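Local atomic coordinates of SusD superfamily protein (Bacteroides fragilis, PDB entry 3L22), a protein that probably binds glycans at the outer membrane of the bacterium, as other SusD-family lipoproteins do, and can bind zinc ions. Residues Leu226-Glu234 and Tyr244-Ser252; Pro233-Lys241 and Asp296-Gly304. All coordinates share one frame; numbering follows the deposited sequence.

Contact 1. Residues Leu226-Glu234 and Tyr244-Ser252. With ZN (zinc ion), chain D.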
# COMPACT_ATOMS: atom_id res chain seq x y z
N LEU A 226 8.20 -8.75 15.09
CA LEU A 226 7.43 -9.99 15.10
C LEU A 226 7.37 -10.71 13.73
O LEU A 226 6.97 -11.85 13.70
CB LEU A 226 6.03 -9.76 15.66
CG LEU A 226 5.97 -9.37 17.14
CD1 LEU A 226 4.53 -8.94 17.51
CD2 LEU A 226 6.45 -10.52 18.08
N VAL A 227 7.76 -10.05 12.64
CA VAL A 227 7.71 -10.64 11.29
C VAL A 227 8.92 -11.55 11.15
O VAL A 227 10.03 -11.07 10.95
CB VAL A 227 7.74 -9.54 10.20
CG1 VAL A 227 7.91 -10.13 8.76
CG2 VAL A 227 6.51 -8.63 10.33
N THR A 228 8.72 -12.86 11.28
CA THR A 228 9.82 -13.81 11.25
C THR A 228 9.56 -14.87 10.18
O THR A 228 8.42 -15.05 9.72
CB THR A 228 9.97 -14.53 12.61
OG1 THR A 228 8.74 -15.20 12.88
CG2 THR A 228 10.29 -13.52 13.78
N GLY A 229 10.63 -15.54 9.76
CA GLY A 229 10.56 -16.68 8.87
C GLY A 229 10.73 -16.35 7.38
O GLY A 229 10.74 -17.28 6.55
N TYR A 230 10.80 -15.07 7.03
CA TYR A 230 10.96 -14.65 5.63
C TYR A 230 12.44 -14.41 5.32
O TYR A 230 13.28 -14.38 6.22
CB TYR A 230 10.14 -13.39 5.32
CG TYR A 230 8.67 -13.57 5.57
CD1 TYR A 230 7.82 -14.06 4.58
CD2 TYR A 230 8.13 -13.31 6.83
CE1 TYR A 230 6.46 -14.22 4.81
CE2 TYR A 230 6.75 -13.47 7.07
CZ TYR A 230 5.94 -13.92 6.07
OH TYR A 230 4.60 -14.11 6.32
N SER A 231 12.76 -14.26 4.04
CA SER A 231 14.12 -13.95 3.65
C SER A 231 14.13 -13.13 2.38
O SER A 231 13.07 -12.83 1.83
CB SER A 231 14.90 -15.26 3.51
OG SER A 231 14.27 -16.08 2.56
N LEU A 232 15.33 -12.68 1.98
CA LEU A 232 15.54 -11.93 0.78
C LEU A 232 16.23 -12.85 -0.19
O LEU A 232 17.43 -13.07 -0.09
CB LEU A 232 16.45 -10.72 1.04
CG LEU A 232 16.01 -9.64 2.03
CD1 LEU A 232 17.08 -8.55 2.12
CD2 LEU A 232 14.63 -9.08 1.62
N PRO A 233 15.47 -13.41 -1.15
CA PRO A 233 16.14 -14.19 -2.21
C PRO A 233 17.13 -13.32 -3.01
O PRO A 233 16.94 -12.12 -3.14
CB PRO A 233 14.98 -14.63 -3.09
CG PRO A 233 13.76 -14.55 -2.19
CD PRO A 233 14.01 -13.42 -1.29
N GLU A 234 18.17 -13.93 -3.56
CA GLU A 234 19.14 -13.20 -4.38
C GLU A 234 18.59 -12.68 -5.73
O GLU A 234 19.15 -11.76 -6.33
CB GLU A 234 20.37 -14.08 -4.64
CG GLU A 234 21.17 -14.37 -3.37
CD GLU A 234 21.88 -13.12 -2.78
OE1 GLU A 234 21.95 -12.01 -3.37
OE2 GLU A 234 22.39 -13.28 -1.68
N TYR A 244 4.36 -16.23 -8.63
CA TYR A 244 4.08 -14.86 -8.22
C TYR A 244 4.27 -14.59 -6.73
O TYR A 244 3.76 -13.59 -6.22
CB TYR A 244 2.72 -14.34 -8.73
CG TYR A 244 2.51 -14.54 -10.22
CD1 TYR A 244 3.16 -13.75 -11.16
CD2 TYR A 244 1.70 -15.57 -10.68
CE1 TYR A 244 2.99 -13.97 -12.51
CE2 TYR A 244 1.51 -15.77 -12.03
CZ TYR A 244 2.15 -14.97 -12.95
OH TYR A 244 1.94 -15.18 -14.30
N PHE A 245 5.01 -15.45 -6.05
CA PHE A 245 5.41 -15.20 -4.67
C PHE A 245 6.69 -15.98 -4.40
O PHE A 245 7.00 -16.92 -5.13
CB PHE A 245 4.30 -15.60 -3.66
CG PHE A 245 3.91 -17.07 -3.69
CD1 PHE A 245 2.95 -17.53 -4.57
CD2 PHE A 245 4.51 -17.98 -2.82
CE1 PHE A 245 2.58 -18.86 -4.60
CE2 PHE A 245 4.13 -19.31 -2.82
CZ PHE A 245 3.20 -19.76 -3.73
N SER A 246 7.38 -15.60 -3.35
CA SER A 246 8.63 -16.19 -2.97
C SER A 246 8.67 -16.25 -1.45
O SER A 246 7.71 -15.84 -0.77
CB SER A 246 9.80 -15.34 -3.48
OG SER A 246 9.92 -14.12 -2.72
N GLN A 247 9.80 -16.69 -0.90
CA GLN A 247 10.05 -16.60 0.54
C GLN A 247 10.14 -15.16 1.10
O GLN A 247 10.24 -15.00 2.32
CB GLN A 247 11.32 -17.35 0.89
CG GLN A 247 11.06 -18.87 0.76
CD GLN A 247 12.24 -19.70 1.07
OE1 GLN A 247 13.35 -19.19 1.19
NE2 GLN A 247 12.04 -21.00 1.16
N GLU A 248 10.15 -14.16 0.22
CA GLU A 248 10.07 -12.75 0.62
C GLU A 248 8.64 -12.23 0.81
O GLU A 248 8.43 -11.20 1.46
CB GLU A 248 10.80 -11.89 -0.40
CG GLU A 248 11.20 -10.54 0.11
CD GLU A 248 11.78 -9.60 -0.94
OE1 GLU A 248 12.30 -10.08 -1.97
OE2 GLU A 248 11.74 -8.35 -0.69
N SER A 249 7.66 -12.95 0.26
CA SER A 249 6.31 -12.42 0.11
C SER A 249 5.52 -12.59 1.38
O SER A 249 5.34 -13.71 1.86
CB SER A 249 5.60 -13.17 -1.03
OG SER A 249 6.35 -13.10 -2.22
N ILE A 250 5.04 -11.49 1.93
CA ILE A 250 4.24 -11.54 3.15
C ILE A 250 2.77 -11.54 2.78
O ILE A 250 2.02 -12.43 3.19
CB ILE A 250 4.59 -10.39 4.12
CG1 ILE A 250 6.07 -10.48 4.54
CG2 ILE A 250 3.63 -10.46 5.34
CD1 ILE A 250 6.68 -9.21 5.13
N PHE A 251 2.33 -10.53 2.05
CA PHE A 251 0.92 -10.42 1.67
C PHE A 251 0.79 -9.79 0.28
O PHE A 251 1.41 -8.74 0.02
CB PHE A 251 0.13 -9.60 2.71
CG PHE A 251 -1.33 -9.47 2.39
CD1 PHE A 251 -2.17 -10.58 2.44
CD2 PHE A 251 -1.89 -8.23 2.03
CE1 PHE A 251 -3.52 -10.48 2.08
CE2 PHE A 251 -3.24 -8.11 1.70
CZ PHE A 251 -4.05 -9.22 1.71
N SER A 252 -0.01 -10.43 -0.58
CA SER A 252 -0.26 -10.00 -1.95
C SER A 252 -1.69 -10.27 -2.34
O SER A 252 -2.39 -11.08 -1.70
CB SER A 252 0.62 -10.77 -2.96
OG SER A 252 1.99 -10.65 -2.68
ZN ZN D . 23.82 -11.69 -0.83
O HOH W 1 12.60 -17.74 4.17
O HOH W 2 15.72 -17.06 0.17
O HOH W 3 23.71 -10.22 -2.73
O HOH W 4 23.89 -12.97 1.16
O HOH W 5 21.92 -10.60 0.03
O HOH W 6 25.30 -9.95 0.06
O HOH W 7 25.65 -12.33 -2.24

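Contact 2. Residues Pro233-Lys241 and Asp296-Gly304. With ZN (zinc ion), chain D; EDO (1,2-ethanediol), chain Y.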
# COMPACT_ATOMS: atom_id res chain seq x y z
N PRO A 233 15.47 -13.41 -1.15
CA PRO A 233 16.14 -14.19 -2.21
C PRO A 233 17.13 -13.32 -3.01
O PRO A 233 16.94 -12.12 -3.14
CB PRO A 233 14.98 -14.63 -3.09
CG PRO A 233 13.76 -14.55 -2.19
CD PRO A 233 14.01 -13.42 -1.29
N GLU A 234 18.17 -13.93 -3.56
CA GLU A 234 19.14 -13.20 -4.38
C GLU A 234 18.59 -12.68 -5.73
O GLU A 234 19.15 -11.76 -6.33
CB GLU A 234 20.37 -14.08 -4.64
CG GLU A 234 21.17 -14.37 -3.37
CD GLU A 234 21.88 -13.12 -2.78
OE1 GLU A 234 21.95 -12.01 -3.37
OE2 GLU A 234 22.39 -13.28 -1.68
N ASP A 235 17.54 -13.31 -6.22
CA ASP A 235 16.94 -12.95 -7.50
C ASP A 235 15.77 -12.00 -7.21
O ASP A 235 14.73 -12.42 -6.69
CB ASP A 235 16.47 -14.23 -8.19
CG ASP A 235 15.81 -14.00 -9.57
OD1 ASP A 235 15.41 -12.88 -9.97
OD2 ASP A 235 15.68 -15.00 -10.29
N VAL A 236 15.90 -10.74 -7.63
CA VAL A 236 14.84 -9.73 -7.39
C VAL A 236 13.62 -9.84 -8.33
O VAL A 236 12.68 -9.07 -8.19
CB VAL A 236 15.43 -8.31 -7.47
CG1 VAL A 236 16.61 -8.16 -6.48
CG2 VAL A 236 15.85 -7.96 -8.94
N THR A 237 13.65 -10.76 -9.32
CA THR A 237 12.57 -10.89 -10.30
C THR A 237 11.50 -11.93 -9.92
O THR A 237 10.48 -12.04 -10.59
CB THR A 237 13.10 -11.21 -11.71
OG1 THR A 237 13.60 -12.54 -11.77
CG2 THR A 237 14.26 -10.22 -12.12
N LEU A 238 11.72 -12.69 -8.85
CA LEU A 238 10.89 -13.87 -8.57
C LEU A 238 9.41 -13.55 -8.40
O LEU A 238 8.56 -14.27 -8.91
CB LEU A 238 11.39 -14.63 -7.35
CG LEU A 238 12.75 -15.30 -7.44
CD1 LEU A 238 13.11 -15.81 -6.03
CD2 LEU A 238 12.75 -16.43 -8.51
N ILE A 239 9.12 -12.45 -7.74
CA ILE A 239 7.75 -12.16 -7.34
C ILE A 239 6.87 -11.66 -8.49
O ILE A 239 5.66 -11.61 -8.30
CB ILE A 239 7.64 -11.19 -6.15
CG1 ILE A 239 8.21 -9.79 -6.46
CG2 ILE A 239 8.31 -11.77 -4.93
CD1 ILE A 239 7.95 -8.76 -5.32
N TYR A 240 7.47 -11.33 -9.65
CA TYR A 240 6.72 -10.84 -10.80
C TYR A 240 6.48 -11.93 -11.86
O TYR A 240 5.95 -11.64 -12.92
CB TYR A 240 7.44 -9.63 -11.46
CG TYR A 240 7.93 -8.64 -10.43
CD1 TYR A 240 7.07 -7.74 -9.80
CD2 TYR A 240 9.25 -8.65 -10.03
CE1 TYR A 240 7.53 -6.84 -8.81
CE2 TYR A 240 9.71 -7.78 -9.05
CZ TYR A 240 8.86 -6.89 -8.44
OH TYR A 240 9.40 -6.08 -7.44
N LYS A 241 6.89 -13.17 -11.58
CA LYS A 241 6.65 -14.30 -12.47
C LYS A 241 6.19 -15.51 -11.68
O LYS A 241 6.33 -15.56 -10.45
CB LYS A 241 7.86 -14.59 -13.29
CG LYS A 241 9.16 -14.88 -12.55
CD LYS A 241 10.29 -14.64 -13.61
CE LYS A 241 11.72 -14.83 -13.12
NZ LYS A 241 12.71 -14.03 -14.08
N ASP A 296 23.53 -2.78 -10.34
CA ASP A 296 22.47 -3.00 -9.35
C ASP A 296 21.46 -3.96 -9.98
O ASP A 296 20.98 -3.72 -11.07
CB ASP A 296 21.82 -1.65 -9.00
CG ASP A 296 20.77 -1.69 -7.87
OD1 ASP A 296 19.93 -2.61 -7.80
OD2 ASP A 296 20.72 -0.69 -7.09
N LYS A 297 21.10 -5.03 -9.27
CA LYS A 297 20.12 -6.02 -9.79
C LYS A 297 18.78 -5.44 -10.20
O LYS A 297 18.18 -5.91 -11.16
CB LYS A 297 19.88 -7.14 -8.77
CG LYS A 297 21.10 -8.04 -8.54
CD LYS A 297 20.75 -9.22 -7.60
CE LYS A 297 21.97 -9.97 -7.09
NZ LYS A 297 21.61 -10.77 -5.84
N ARG A 298 18.32 -4.41 -9.48
CA ARG A 298 17.07 -3.76 -9.73
C ARG A 298 17.11 -2.90 -11.00
O ARG A 298 16.12 -2.82 -11.73
CB ARG A 298 16.69 -2.93 -8.52
CG ARG A 298 16.52 -3.78 -7.25
CD ARG A 298 16.56 -2.98 -5.98
NE ARG A 298 17.86 -2.35 -5.78
CZ ARG A 298 18.25 -1.78 -4.65
NH1 ARG A 298 17.44 -1.73 -3.59
NH2 ARG A 298 19.45 -1.21 -4.58
N ILE A 299 18.26 -2.30 -11.27
CA ILE A 299 18.50 -1.53 -12.48
C ILE A 299 18.56 -2.49 -13.68
O ILE A 299 17.83 -2.29 -14.65
CB ILE A 299 19.77 -0.64 -12.34
CG1 ILE A 299 19.59 0.38 -11.18
CG2 ILE A 299 20.16 0.05 -13.68
CD1 ILE A 299 18.36 1.24 -11.22
N ILE A 300 19.34 -3.56 -13.56
CA ILE A 300 19.45 -4.59 -14.60
C ILE A 300 18.06 -5.15 -14.89
O ILE A 300 17.70 -5.23 -16.03
CB ILE A 300 20.38 -5.75 -14.20
CG1 ILE A 300 21.83 -5.25 -14.02
CG2 ILE A 300 20.33 -6.91 -15.27
CD1 ILE A 300 22.78 -6.27 -13.40
N ALA A 301 17.27 -5.47 -13.86
CA ALA A 301 15.98 -6.15 -14.10
C ALA A 301 14.91 -5.18 -14.57
O ALA A 301 14.12 -5.52 -15.44
CB ALA A 301 15.49 -6.89 -12.81
N PHE A 302 14.88 -3.98 -13.99
CA PHE A 302 13.68 -3.14 -14.11
C PHE A 302 13.83 -1.80 -14.84
O PHE A 302 12.79 -1.19 -15.17
CB PHE A 302 13.10 -2.86 -12.72
CG PHE A 302 12.93 -4.08 -11.89
CD1 PHE A 302 12.29 -5.20 -12.38
CD2 PHE A 302 13.39 -4.10 -10.59
CE1 PHE A 302 12.15 -6.34 -11.59
CE2 PHE A 302 13.21 -5.21 -9.79
CZ PHE A 302 12.63 -6.33 -10.29
N LYS A 303 15.06 -1.33 -15.08
CA LYS A 303 15.23 -0.05 -15.78
C LYS A 303 15.24 -0.33 -17.27
O LYS A 303 16.26 -0.64 -17.85
CB LYS A 303 16.49 0.70 -15.32
CG LYS A 303 16.67 2.09 -15.98
CD LYS A 303 17.80 2.87 -15.36
CE LYS A 303 17.90 4.28 -15.91
NZ LYS A 303 18.32 4.28 -17.33
N GLY A 304 14.08 -0.23 -17.90
CA GLY A 304 13.95 -0.63 -19.30
C GLY A 304 14.44 0.42 -20.29
O GLY A 304 14.64 1.60 -19.95
ZN ZN D . 23.82 -11.69 -0.83
C1 EDO Y . 11.83 -8.42 -14.42
O1 EDO Y . 12.81 -8.38 -15.49
C2 EDO Y . 10.65 -9.40 -14.58
O2 EDO Y . 9.38 -8.76 -14.27
O HOH W 3 23.71 -10.22 -2.73
O HOH W 4 23.89 -12.97 1.16
O HOH W 5 21.92 -10.60 0.03
O HOH W 6 25.30 -9.95 0.06
O HOH W 7 25.65 -12.33 -2.24

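Contact 1. Residues Leu226-Glu234 and Tyr244-Ser252
Val227 meets Ile250 at their ends, CG1 of the valine lying 3.9 Å from CD1 of the isoleucine, and the two side chains cross at about a right angle. Tyr230 makes the main apolar contact. Its ring receives Ile250 CG1 squarely over one face, a CH-pi contact 3.7 Å from the centroid and only 10° off the ring normal. Gln247 O sits at the ring's edge, near its plane, while Ser249 O approaches CE1 obliquely. With CG beside the backbone N (chi1 -59°), the tyrosine ring is laid along the 247-250 backbone. Outside the pair, Ala201 of helix 200-213 and Tyr327 also touch this side chain.

The chain opposite makes a type I beta turn from Ser246 to Ser249, coupled to an ST turn in which Glu248 N gives its hydrogen to Ser246 OG at 2.9 Å. It leads into strand 249-253, where Ile250 and Phe251 form a classic beta bulge opposite Phe325. Ser231 ties the loop after helix 217-225 to this turn: its N donates to Gln247 O over 3.1 Å, a nearly straight bond that reaches the oxygen from above the carbonyl plane. Its OG shares two waters with Gln247 OE1, though both water bonds to the amide are weak. Ser231 O receives a CA-H...O contact from Glu248.

Leu232 CD2 packs 3.8 Å from Glu248 OE2, and Pro233 lays CD against Glu248 CB at 3.7 Å. The glutamate chain is extended, with CG anti to its own N (chi1 -160°), which carries the buried carboxylate past both residues to salt bridges with Arg326 and Arg358 and to the backbone N of Ala328, at the start of helix 327-339.

Contact 2. Residues Pro233-Lys241 and Asp296-Gly304
The short helix 297-302 lies against a type I beta turn, Asp235 to Leu238, in the loop that follows helix 217-225, beside a surface zinc site. Lys297 reaches from the first turn of the helix to Glu234. The chain, extended beyond CG, carries NZ to both the backbone and the side chain of the glutamate: it donates to Glu234 O at 2.7 Å, in the carbonyl plane on a lone pair, and forms a salt bridge with Glu234 OE1 at 2.8 Å. Arg358 O is a further acceptor for NZ. The other carboxylate oxygen, Glu234 OE2, binds the zinc ion at 2.3 Å, and five waters complete six ligands; the neighbouring ammonium probably offsets part of the carboxylate charge.

Further along the loop, Val236 CG2 meets Ala301 CB at 4.0 Å and also the ring of Phe302, while Thr237 CG2 touches the same methyl at 3.6 Å. Val236 O lies at the edge of the Phe302 ring, 3.5 Å from CZ. Tyr240 approaches that ring through CE2, 3.5 Å from Phe302 CZ, with the planes at 80°. Tyr240 OH is hydrogen-bonded to Glu392. An ethanediol molecule, probably from the crystallisation liquor, lies beside Thr237, Tyr240 and Phe302 and donates to Ala301 O.

On each side an aspartate holds the local backbone. Asp235 OD1 accepts from Thr237 N, making an Asx turn, and also from Thr237 OG1. Arg298 gives NE to Asp296 OD1 and NH2 to OD2, its NH1 bridging to Glu388 and Glu384; Asp296 OD1 also accepts from Arg298 N, the capping bond of an N-capped helix.

How the contacts relate
Contacts 1 and 2 share Pro233 and Glu234, so one continuous loop, 226-241, faces the turn 246-249 and the start of strand 249-253 with its first half and helix 297-302 with its second. Contact 1 is mostly buried: a tyrosine face, a backbone bond and a carboxylate paired with arginines. Contact 2 is only partly buried, its apolar middle flanked by a lysine-glutamate salt bridge and the hydrated zinc at the surface. The zinc touches both segment pairs solely through Glu234, whose side chain does no packing in contact 1. The two also meet directly, Ile239 CG2 lying 3.6 Å from Ser246 OG and, equally, from Ser249 OG. Arg358 serves both, as a partner of Glu248 and of Lys297.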